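Alkylhalidase CmlS (Streptomyces venezuelae, PDB 3I3L) is a flavin-dependent halogenase of chloramphenicol biosynthesis that holds its FAD through a covalent flavin-aspartate bond and probably acts as an oxidoreductase. Local coordinates at residues Leu470-Thr479 with Leu558-Ala569; Leu330-Ala341 with Val355-Ala366. All coordinates share one frame; numbering follows the deposited sequence.

Interaction 1. Residues Leu470-Thr479 with Leu558-Ala569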
loop_
_atom_site.group_PDB
_atom_site.type_symbol
_atom_site.label_atom_id
_atom_site.label_comp_id
_atom_site.label_asym_id
_atom_site.label_seq_id
_atom_site.Cartn_x
_atom_site.Cartn_y
_atom_site.Cartn_z
ATOM N N LEU A 470 -7.710 -15.180 -23.071
ATOM C CA LEU A 470 -8.229 -14.064 -23.836
ATOM C C LEU A 470 -8.543 -14.528 -25.272
ATOM O O LEU A 470 -9.589 -14.162 -25.848
ATOM C CB LEU A 470 -7.232 -12.904 -23.851
ATOM C CG LEU A 470 -7.103 -12.102 -22.541
ATOM C CD1 LEU A 470 -5.914 -11.236 -22.544
ATOM C CD2 LEU A 470 -8.352 -11.216 -22.341
ATOM N N ASN A 471 -7.652 -15.345 -25.846
ATOM C CA ASN A 471 -7.812 -15.779 -27.249
ATOM C C ASN A 471 -9.008 -16.687 -27.417
ATOM O O ASN A 471 -9.611 -16.701 -28.493
ATOM C CB ASN A 471 -6.521 -16.434 -27.817
ATOM C CG ASN A 471 -5.418 -15.406 -28.135
ATOM O OD1 ASN A 471 -4.238 -15.742 -28.185
ATOM N ND2 ASN A 471 -5.806 -14.156 -28.343
ATOM N N SER A 472 -9.377 -17.393 -26.344
ATOM C CA SER A 472 -10.486 -18.328 -26.400
ATOM C C SER A 472 -11.834 -17.623 -26.322
ATOM O O SER A 472 -12.874 -18.275 -26.391
ATOM C CB SER A 472 -10.412 -19.363 -25.271
ATOM O OG SER A 472 -10.789 -18.756 -24.058
ATOM N N ILE A 473 -11.802 -16.308 -26.147
ATOM C CA ILE A 473 -13.017 -15.539 -25.962
ATOM C C ILE A 473 -13.598 -15.127 -27.307
ATOM O O ILE A 473 -13.121 -14.207 -27.968
ATOM C CB ILE A 473 -12.794 -14.287 -25.089
ATOM C CG1 ILE A 473 -12.516 -14.716 -23.624
ATOM C CG2 ILE A 473 -13.979 -13.334 -25.174
ATOM C CD1 ILE A 473 -12.101 -13.557 -22.736
ATOM N N THR A 474 -14.658 -15.817 -27.676
ATOM C CA THR A 474 -15.313 -15.601 -28.943
ATOM C C THR A 474 -16.539 -14.739 -28.777
ATOM O O THR A 474 -17.101 -14.268 -29.762
ATOM C CB THR A 474 -15.691 -16.957 -29.598
ATOM O OG1 THR A 474 -16.483 -17.725 -28.686
ATOM C CG2 THR A 474 -14.421 -17.763 -29.927
ATOM N N ARG A 475 -16.982 -14.544 -27.539
ATOM C CA ARG A 475 -18.099 -13.635 -27.301
ATOM C C ARG A 475 -17.984 -12.822 -26.003
ATOM O O ARG A 475 -17.826 -13.414 -24.935
ATOM C CB ARG A 475 -19.406 -14.444 -27.304
ATOM C CG ARG A 475 -20.630 -13.662 -26.857
ATOM C CD ARG A 475 -21.825 -14.583 -26.784
ATOM N NE ARG A 475 -23.056 -13.887 -26.415
ATOM C CZ ARG A 475 -24.156 -14.532 -26.012
ATOM N NH1 ARG A 475 -25.267 -13.851 -25.698
ATOM N NH2 ARG A 475 -24.148 -15.867 -25.906
ATOM N N PHE A 476 -18.086 -11.491 -26.092
ATOM C CA PHE A 476 -18.108 -10.639 -24.891
ATOM C C PHE A 476 -19.513 -10.117 -24.651
ATOM O O PHE A 476 -20.190 -9.748 -25.601
ATOM C CB PHE A 476 -17.179 -9.394 -25.019
ATOM C CG PHE A 476 -15.728 -9.646 -24.702
ATOM C CD1 PHE A 476 -15.342 -10.055 -23.442
ATOM C CD2 PHE A 476 -14.739 -9.445 -25.674
ATOM C CE1 PHE A 476 -14.002 -10.252 -23.122
ATOM C CE2 PHE A 476 -13.401 -9.662 -25.387
ATOM C CZ PHE A 476 -13.025 -10.059 -24.097
ATOM N N LYS A 477 -19.909 -10.003 -23.382
ATOM C CA LYS A 477 -21.112 -9.237 -22.974
ATOM C C LYS A 477 -20.767 -8.005 -22.117
ATOM O O LYS A 477 -19.816 -8.015 -21.286
ATOM C CB LYS A 477 -22.020 -10.120 -22.142
ATOM C CG LYS A 477 -22.511 -11.378 -22.868
ATOM C CD LYS A 477 -23.558 -12.095 -21.935
ATOM C CE LYS A 477 -24.194 -13.293 -22.600
ATOM N NZ LYS A 477 -24.691 -14.248 -21.550
ATOM N N TRP A 478 -21.517 -6.944 -22.304
ATOM C CA TRP A 478 -21.321 -5.733 -21.508
ATOM C C TRP A 478 -22.369 -5.728 -20.392
ATOM O O TRP A 478 -23.469 -6.272 -20.567
ATOM C CB TRP A 478 -21.483 -4.514 -22.396
ATOM C CG TRP A 478 -21.273 -3.179 -21.785
ATOM C CD1 TRP A 478 -22.248 -2.290 -21.413
ATOM C CD2 TRP A 478 -20.014 -2.532 -21.509
ATOM N NE1 TRP A 478 -21.664 -1.153 -20.915
ATOM C CE2 TRP A 478 -20.303 -1.273 -20.975
ATOM C CE3 TRP A 478 -18.686 -2.896 -21.689
ATOM C CZ2 TRP A 478 -19.301 -0.371 -20.587
ATOM C CZ3 TRP A 478 -17.694 -2.016 -21.318
ATOM C CH2 TRP A 478 -17.995 -0.762 -20.786
ATOM N N THR A 479 -22.016 -5.129 -19.260
ATOM C CA THR A 479 -22.909 -5.079 -18.091
ATOM C C THR A 479 -23.720 -3.789 -18.168
ATOM O O THR A 479 -23.164 -2.682 -18.093
ATOM C CB THR A 479 -22.137 -5.156 -16.742
ATOM O OG1 THR A 479 -21.286 -6.320 -16.719
ATOM C CG2 THR A 479 -23.117 -5.242 -15.549
ATOM N N LEU A 558 -11.252 -4.169 -17.644
ATOM C CA LEU A 558 -12.729 -4.193 -17.817
ATOM C C LEU A 558 -13.333 -5.491 -17.329
ATOM O O LEU A 558 -14.467 -5.514 -16.831
ATOM C CB LEU A 558 -13.153 -3.885 -19.259
ATOM C CG LEU A 558 -12.983 -2.421 -19.648
ATOM C CD1 LEU A 558 -12.845 -2.260 -21.184
ATOM C CD2 LEU A 558 -14.109 -1.535 -19.049
ATOM N N MET A 559 -12.587 -6.571 -17.460
ATOM C CA MET A 559 -13.063 -7.836 -16.973
ATOM C C MET A 559 -13.080 -7.788 -15.435
ATOM O O MET A 559 -14.108 -8.101 -14.843
ATOM C CB MET A 559 -12.261 -9.031 -17.541
ATOM C CG MET A 559 -12.568 -9.311 -19.058
ATOM S SD MET A 559 -11.646 -10.584 -19.909
ATOM C CE MET A 559 -12.357 -11.988 -19.254
ATOM N N GLU A 560 -11.953 -7.395 -14.815
ATOM C CA GLU A 560 -11.857 -7.282 -13.341
ATOM C C GLU A 560 -12.884 -6.284 -12.758
ATOM O O GLU A 560 -13.372 -6.479 -11.655
ATOM C CB GLU A 560 -10.457 -6.866 -12.876
ATOM C CG GLU A 560 -9.441 -7.975 -12.882
ATOM C CD GLU A 560 -7.995 -7.480 -13.080
ATOM O OE1 GLU A 560 -7.774 -6.256 -13.300
ATOM O OE2 GLU A 560 -7.069 -8.332 -13.031
ATOM N N ALA A 561 -13.204 -5.241 -13.521
ATOM C CA ALA A 561 -14.209 -4.260 -13.118
ATOM C C ALA A 561 -15.623 -4.807 -13.220
ATOM O O ALA A 561 -16.554 -4.140 -12.779
ATOM C CB ALA A 561 -14.090 -3.021 -13.941
ATOM N N GLY A 562 -15.790 -6.003 -13.792
ATOM C CA GLY A 562 -17.109 -6.594 -13.997
ATOM C C GLY A 562 -17.915 -5.939 -15.115
ATOM O O GLY A 562 -19.089 -6.235 -15.282
ATOM N N LEU A 563 -17.283 -5.067 -15.891
ATOM C CA LEU A 563 -17.893 -4.503 -17.082
ATOM C C LEU A 563 -17.910 -5.429 -18.321
ATOM O O LEU A 563 -18.827 -5.334 -19.102
ATOM C CB LEU A 563 -17.268 -3.142 -17.429
ATOM C CG LEU A 563 -17.609 -1.993 -16.486
ATOM C CD1 LEU A 563 -16.561 -0.912 -16.486
ATOM C CD2 LEU A 563 -18.995 -1.412 -16.799
ATOM N N LEU A 564 -16.888 -6.275 -18.506
ATOM C CA LEU A 564 -16.913 -7.325 -19.532
ATOM C C LEU A 564 -16.952 -8.734 -18.951
ATOM O O LEU A 564 -16.231 -9.073 -17.983
ATOM C CB LEU A 564 -15.673 -7.248 -20.464
ATOM C CG LEU A 564 -15.486 -6.148 -21.494
ATOM C CD1 LEU A 564 -14.106 -6.188 -22.060
ATOM C CD2 LEU A 564 -16.541 -6.311 -22.579
ATOM N N THR A 565 -17.781 -9.571 -19.578
ATOM C CA THR A 565 -17.783 -10.989 -19.299
ATOM C C THR A 565 -17.455 -11.755 -20.589
ATOM O O THR A 565 -18.048 -11.507 -21.625
ATOM C CB THR A 565 -19.158 -11.435 -18.871
ATOM O OG1 THR A 565 -19.707 -10.461 -17.988
ATOM C CG2 THR A 565 -19.087 -12.809 -18.193
ATOM N N GLY A 566 -16.570 -12.725 -20.499
ATOM C CA GLY A 566 -16.111 -13.440 -21.653
ATOM C C GLY A 566 -16.608 -14.849 -21.724
ATOM O O GLY A 566 -16.750 -15.521 -20.707
ATOM N N TYR A 567 -16.880 -15.306 -22.943
ATOM C CA TYR A 567 -17.390 -16.637 -23.125
ATOM C C TYR A 567 -16.577 -17.374 -24.188
ATOM O O TYR A 567 -16.171 -16.775 -25.189
ATOM C CB TYR A 567 -18.872 -16.567 -23.496
ATOM C CG TYR A 567 -19.730 -16.052 -22.384
ATOM C CD1 TYR A 567 -20.221 -16.919 -21.402
ATOM C CD2 TYR A 567 -20.021 -14.689 -22.274
ATOM C CE1 TYR A 567 -21.035 -16.435 -20.358
ATOM C CE2 TYR A 567 -20.821 -14.191 -21.221
ATOM C CZ TYR A 567 -21.330 -15.075 -20.288
ATOM O OH TYR A 567 -22.108 -14.582 -19.276
ATOM N N ASP A 568 -16.317 -18.654 -23.968
ATOM C CA ASP A 568 -15.521 -19.384 -24.938
ATOM C C ASP A 568 -16.378 -20.015 -26.064
ATOM O O ASP A 568 -17.595 -19.873 -26.093
ATOM C CB ASP A 568 -14.653 -20.427 -24.240
ATOM C CG ASP A 568 -15.468 -21.547 -23.578
ATOM O OD1 ASP A 568 -16.661 -21.784 -23.960
ATOM O OD2 ASP A 568 -14.887 -22.206 -22.666
ATOM N N ALA A 569 -15.751 -20.717 -26.988
ATOM C CA ALA A 569 -16.525 -21.169 -28.152
ATOM C C ALA A 569 -17.615 -22.138 -27.704
ATOM O O ALA A 569 -18.640 -22.214 -28.342
ATOM C CB ALA A 569 -15.619 -21.784 -29.232
HETATM O O HOH W 1 -20.892 -8.381 -18.855
#
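Lys-477 and Thr-565 form a hydrogen-bonded pair of the antiparallel ladder, bonded in both directions: Lys-477 N donates to Thr-565 O at 3.0 Å and Thr-565 N to Lys-477 O at 3.1 Å, both nearly straight and in the carbonyl plane. At the next hydrogen-bonded pair, Tyr-567 N donates to Arg-475 O at 2.9 Å. Thr-474 and Arg-475 together face Tyr-567 in a classic beta bulge, and Tyr-567 O accepts from Thr-474 N and, weakly, from Arg-475 N. At the other end Thr-479 grips the turn twice, its N on Leu-563 O and its OG1 on Gly-562 O at 2.6 Å; Gly-562 itself closes helix 551-560 in a Schellman motif. A water links Lys-477 O, Thr-479 OG1 and Thr-565 OG1.

On the face carrying Arg-475, the extended Lys-477 chain runs across the Tyr-567 phenol at about a right angle, Lys-477 CD 3.5 Å from Tyr-567 CE2, and NZ makes a weak bond to Tyr-567 OH. A serine at Tyr-567 would probably leave the lysine's methylenes without the ring they cross and remove the weak hydroxyl partner of NZ. On the other face the Phe-476 ring has Ile-473 CG2 over its centre and Leu-564 CD1 over the opposite face, offset toward the rim, while Met-559 SD meets its edge in a Met-aromatic contact, 4.0 Å from Phe-476 CE1. Trp-478 CG lies anti to the backbone N (chi1 -178°), which puts Leu-563 CD2 over one face of the indole, toward its rim; Trp-478 NE1 is satisfied by Lys-482 O.

Arg-475 NH1 makes a salt bridge with Glu-532, and Phe-476 bonds through its backbone to Phe-533, Gly-566 to Val-574. In the C-terminal domain, strand 564-568 lies between 473-478 and 573-574, and helices 519-531 and 535-543 pack against Phe-476.

Interaction 2. Residues Leu330-Ala341 with Val355-Ala366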
loop_
_atom_site.group_PDB
_atom_site.type_symbol
_atom_site.label_atom_id
_atom_site.label_comp_id
_atom_site.label_asym_id
_atom_site.label_seq_id
_atom_site.Cartn_x
_atom_site.Cartn_y
_atom_site.Cartn_z
ATOM N N LEU A 330 1.509 4.088 1.479
ATOM C CA LEU A 330 0.144 4.694 1.544
ATOM C C LEU A 330 0.191 6.060 2.209
ATOM O O LEU A 330 -0.551 6.953 1.817
ATOM C CB LEU A 330 -0.797 3.784 2.274
ATOM C CG LEU A 330 -1.185 2.513 1.510
ATOM C CD1 LEU A 330 -2.069 1.648 2.381
ATOM C CD2 LEU A 330 -1.948 2.897 0.229
ATOM N N ALA A 331 1.091 6.269 3.172
ATOM C CA ALA A 331 1.247 7.630 3.724
ATOM C C ALA A 331 1.682 8.614 2.592
ATOM O O ALA A 331 1.185 9.720 2.511
ATOM C CB ALA A 331 2.306 7.659 4.849
ATOM N N SER A 332 2.605 8.180 1.734
ATOM C CA SER A 332 3.183 9.048 0.674
ATOM C C SER A 332 2.178 9.302 -0.390
ATOM O O SER A 332 2.001 10.444 -0.840
ATOM C CB SER A 332 4.403 8.361 0.059
ATOM O OG SER A 332 5.417 8.286 1.065
ATOM N N GLN A 333 1.510 8.259 -0.817
ATOM C CA GLN A 333 0.537 8.362 -1.895
ATOM C C GLN A 333 -0.637 9.191 -1.503
ATOM O O GLN A 333 -1.111 10.002 -2.300
ATOM C CB GLN A 333 0.112 6.965 -2.322
ATOM C CG GLN A 333 -1.226 6.814 -3.049
ATOM C CD GLN A 333 -1.645 5.307 -3.213
ATOM O OE1 GLN A 333 -0.771 4.460 -3.559
ATOM N NE2 GLN A 333 -2.984 4.972 -2.983
ATOM N N SER A 334 -1.140 9.012 -0.283
ATOM C CA SER A 334 -2.321 9.761 0.132
ATOM C C SER A 334 -1.903 11.208 0.344
ATOM O O SER A 334 -2.693 12.109 0.135
ATOM C CB SER A 334 -2.981 9.167 1.410
ATOM O OG SER A 334 -2.183 9.300 2.606
ATOM N N ALA A 335 -0.662 11.422 0.790
ATOM C CA ALA A 335 -0.162 12.783 1.043
ATOM C C ALA A 335 -0.121 13.547 -0.262
ATOM O O ALA A 335 -0.619 14.675 -0.341
ATOM C CB ALA A 335 1.278 12.736 1.702
ATOM N N VAL A 336 0.397 12.905 -1.313
ATOM C CA VAL A 336 0.410 13.498 -2.650
ATOM C C VAL A 336 -0.994 13.743 -3.125
ATOM O O VAL A 336 -1.270 14.817 -3.719
ATOM C CB VAL A 336 1.159 12.605 -3.666
ATOM C CG1 VAL A 336 0.779 12.970 -5.097
ATOM C CG2 VAL A 336 2.701 12.736 -3.469
ATOM N N SER A 337 -1.898 12.809 -2.874
ATOM C CA SER A 337 -3.304 12.991 -3.338
ATOM C C SER A 337 -4.022 14.087 -2.597
ATOM O O SER A 337 -4.867 14.795 -3.156
ATOM C CB SER A 337 -4.110 11.686 -3.178
ATOM O OG SER A 337 -3.544 10.689 -3.990
ATOM N N ALA A 338 -3.749 14.196 -1.309
ATOM C CA ALA A 338 -4.448 15.203 -0.499
ATOM C C ALA A 338 -3.956 16.607 -0.922
ATOM O O ALA A 338 -4.743 17.512 -0.978
ATOM C CB ALA A 338 -4.169 15.024 1.022
ATOM N N ALA A 339 -2.647 16.732 -1.184
ATOM C CA ALA A 339 -2.068 17.945 -1.738
ATOM C C ALA A 339 -2.764 18.345 -3.081
ATOM O O ALA A 339 -3.212 19.480 -3.246
ATOM C CB ALA A 339 -0.548 17.742 -1.943
ATOM N N ALA A 340 -2.849 17.416 -4.019
ATOM C CA ALA A 340 -3.426 17.707 -5.307
ATOM C C ALA A 340 -4.881 18.054 -5.121
ATOM O O ALA A 340 -5.427 18.896 -5.850
ATOM C CB ALA A 340 -3.259 16.495 -6.235
ATOM N N ALA A 341 -5.541 17.374 -4.177
ATOM C CA ALA A 341 -6.963 17.609 -3.920
ATOM C C ALA A 341 -7.197 19.024 -3.402
ATOM O O ALA A 341 -8.134 19.699 -3.836
ATOM C CB ALA A 341 -7.500 16.572 -2.863
ATOM N N VAL A 355 -14.276 16.336 -5.514
ATOM C CA VAL A 355 -12.861 16.078 -5.195
ATOM C C VAL A 355 -12.767 15.266 -3.896
ATOM O O VAL A 355 -11.933 14.395 -3.782
ATOM C CB VAL A 355 -12.026 17.408 -5.074
ATOM C CG1 VAL A 355 -10.726 17.188 -4.343
ATOM C CG2 VAL A 355 -11.709 18.022 -6.494
ATOM N N HIS A 356 -13.589 15.603 -2.904
ATOM C CA HIS A 356 -13.567 14.850 -1.679
ATOM C C HIS A 356 -14.067 13.405 -1.946
ATOM O O HIS A 356 -13.529 12.473 -1.385
ATOM C CB HIS A 356 -14.471 15.515 -0.651
ATOM C CG HIS A 356 -13.783 16.550 0.163
ATOM N ND1 HIS A 356 -12.652 16.278 0.901
ATOM C CD2 HIS A 356 -14.104 17.839 0.433
ATOM C CE1 HIS A 356 -12.284 17.358 1.569
ATOM N NE2 HIS A 356 -13.114 18.333 1.271
ATOM N N ALA A 357 -15.104 13.259 -2.763
ATOM C CA ALA A 357 -15.610 11.950 -3.093
ATOM C C ALA A 357 -14.530 11.140 -3.795
ATOM O O ALA A 357 -14.425 9.966 -3.557
ATOM C CB ALA A 357 -16.929 12.034 -3.942
ATOM N N TRP A 358 -13.714 11.776 -4.634
ATOM C CA TRP A 358 -12.614 11.083 -5.241
ATOM C C TRP A 358 -11.534 10.671 -4.187
ATOM O O TRP A 358 -11.009 9.559 -4.225
ATOM C CB TRP A 358 -12.012 11.876 -6.418
ATOM C CG TRP A 358 -10.675 11.316 -6.848
ATOM C CD1 TRP A 358 -10.459 10.315 -7.754
ATOM C CD2 TRP A 358 -9.365 11.721 -6.383
ATOM N NE1 TRP A 358 -9.121 10.092 -7.904
ATOM C CE2 TRP A 358 -8.423 10.902 -7.043
ATOM C CE3 TRP A 358 -8.909 12.685 -5.488
ATOM C CZ2 TRP A 358 -7.050 11.017 -6.826
ATOM C CZ3 TRP A 358 -7.549 12.790 -5.261
ATOM C CH2 TRP A 358 -6.638 11.988 -5.938
ATOM N N TYR A 359 -11.175 11.574 -3.283
ATOM C CA TYR A 359 -10.161 11.232 -2.272
ATOM C C TYR A 359 -10.666 10.051 -1.387
ATOM O O TYR A 359 -9.915 9.149 -1.107
ATOM C CB TYR A 359 -9.822 12.467 -1.407
ATOM C CG TYR A 359 -8.670 12.228 -0.429
ATOM C CD1 TYR A 359 -7.330 12.288 -0.851
ATOM C CD2 TYR A 359 -8.933 11.871 0.884
ATOM C CE1 TYR A 359 -6.270 12.008 0.059
ATOM C CE2 TYR A 359 -7.924 11.633 1.793
ATOM C CZ TYR A 359 -6.593 11.707 1.381
ATOM O OH TYR A 359 -5.589 11.439 2.305
ATOM N N ASN A 360 -11.957 10.079 -0.995
ATOM C CA ASN A 360 -12.519 9.033 -0.135
ATOM C C ASN A 360 -12.595 7.674 -0.840
ATOM O O ASN A 360 -12.155 6.656 -0.296
ATOM C CB ASN A 360 -13.938 9.404 0.362
ATOM C CG ASN A 360 -13.914 10.385 1.492
ATOM O OD1 ASN A 360 -13.974 9.976 2.654
ATOM N ND2 ASN A 360 -13.824 11.706 1.168
ATOM N N ARG A 361 -13.120 7.675 -2.063
ATOM C CA ARG A 361 -13.221 6.444 -2.849
ATOM C C ARG A 361 -11.854 5.816 -3.079
ATOM O O ARG A 361 -11.668 4.614 -2.889
ATOM C CB ARG A 361 -13.864 6.735 -4.184
ATOM C CG ARG A 361 -13.806 5.580 -5.134
ATOM C CD ARG A 361 -14.481 5.986 -6.471
ATOM N NE ARG A 361 -14.844 4.796 -7.235
ATOM C CZ ARG A 361 -14.281 4.435 -8.379
ATOM N NH1 ARG A 361 -13.299 5.178 -8.875
ATOM N NH2 ARG A 361 -14.705 3.329 -9.021
ATOM N N THR A 362 -10.896 6.630 -3.454
ATOM C CA THR A 362 -9.599 6.131 -3.826
ATOM C C THR A 362 -8.909 5.518 -2.633
ATOM O O THR A 362 -8.300 4.447 -2.756
ATOM C CB THR A 362 -8.713 7.270 -4.499
ATOM O OG1 THR A 362 -9.200 7.485 -5.833
ATOM C CG2 THR A 362 -7.319 6.834 -4.674
ATOM N N TYR A 363 -8.957 6.181 -1.482
ATOM C CA TYR A 363 -8.274 5.633 -0.271
ATOM C C TYR A 363 -8.980 4.373 0.209
ATOM O O TYR A 363 -8.333 3.420 0.644
ATOM C CB TYR A 363 -8.240 6.662 0.880
ATOM C CG TYR A 363 -6.954 6.688 1.687
ATOM C CD1 TYR A 363 -6.555 7.848 2.365
ATOM C CD2 TYR A 363 -6.180 5.554 1.818
ATOM C CE1 TYR A 363 -5.384 7.863 3.166
ATOM C CE2 TYR A 363 -5.056 5.536 2.606
ATOM C CZ TYR A 363 -4.662 6.682 3.282
ATOM O OH TYR A 363 -3.483 6.637 4.002
ATOM N N ARG A 364 -10.313 4.388 0.161
ATOM C CA ARG A 364 -11.109 3.292 0.659
ATOM C C ARG A 364 -10.828 2.053 -0.144
ATOM O O ARG A 364 -10.630 0.971 0.427
ATOM C CB ARG A 364 -12.622 3.621 0.627
ATOM C CG ARG A 364 -13.488 2.540 1.325
ATOM C CD ARG A 364 -14.962 2.944 1.499
ATOM N NE ARG A 364 -15.102 4.203 2.280
ATOM C CZ ARG A 364 -15.430 5.393 1.744
ATOM N NH1 ARG A 364 -15.647 5.474 0.411
ATOM N NH2 ARG A 364 -15.570 6.497 2.522
ATOM N N GLU A 365 -10.791 2.219 -1.464
ATOM C CA GLU A 365 -10.585 1.114 -2.363
ATOM C C GLU A 365 -9.187 0.521 -2.179
ATOM O O GLU A 365 -9.051 -0.692 -2.237
ATOM C CB GLU A 365 -10.755 1.547 -3.817
ATOM C CG GLU A 365 -12.228 1.900 -4.123
ATOM C CD GLU A 365 -12.519 2.130 -5.608
ATOM O OE1 GLU A 365 -11.543 2.316 -6.395
ATOM O OE2 GLU A 365 -13.730 2.109 -5.948
ATOM N N ALA A 366 -8.168 1.362 -1.955
ATOM C CA ALA A 366 -6.796 0.843 -1.662
ATOM C C ALA A 366 -6.800 -0.002 -0.387
ATOM O O ALA A 366 -6.232 -1.117 -0.353
ATOM C CB ALA A 366 -5.834 1.934 -1.556
#
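Leu-330 opens the contact against Ala-366, its CD2 coming within 4.4 Å of Ala-366 CB, where two antiparallel helices run side by side with axes 10.5 Å apart. Ala-331, on the far side of its helix, touches the FAD. A turn further on, Ser-334 points into the interface and its CB sits tightly against the ring of Tyr-363, 3.2 Å from CE1. With chi1 at 68°, Ser-334 OG lies between the backbone N and the carbonyl carbon, from where it donates back to Leu-330 O at 3.0 Å; it is also bonded to Gly-314 N. Ser-334 O meets the edge of the Tyr-359 ring in its plane.

Ser-337 follows, its CB wedged between two aromatic residues, 3.8 Å from Trp-358 CH2 and near the edge of the Tyr-359 ring. Its OG turns back to Gln-333 O, reaching that oxygen from the opposite face to Ser-337 N. Ala-338 presents CB to Tyr-359 CE1 at 3.8 Å, and the phenol OH donates to Leu-312 O. Ala-341 ends the row, with CB 3.6 Å from Val-355 CG1 and at the edge of the Trp-358 indole.

Small residues on helix 327-347 thus receive large aromatic ones from helix 352-382. The hydroxyls of Ser-334 and Ser-337 are paired within their own helix, Ser-334 OG also with Gly-314 N, and the hydroxyl of Tyr-359 with strand 310-312, which implies that the contact between the two helices rests mainly on close fit.

How the interactions relate
Interactions 1 and 2 belong to different parts of the chain, the C-terminal domain and the FAD-binding domain, with centres about 31 Å apart and nearest atoms about 8 Å apart, so they do not touch. Interaction 2 lies close to the cofactor: the side chain of Ser-334 is about 5 Å from that of Ala-34 and the side chain of Tyr-363 about 7 Å from that of Asp-315, both FAD-binding residues. Interaction 1 sits away from the FAD site, its centre about 29 Å from the centre of the chain. Strand 483-491, which follows 473-478, connects their surroundings, since its Val-491 and Tyr-489 pack on the helices of interaction 2.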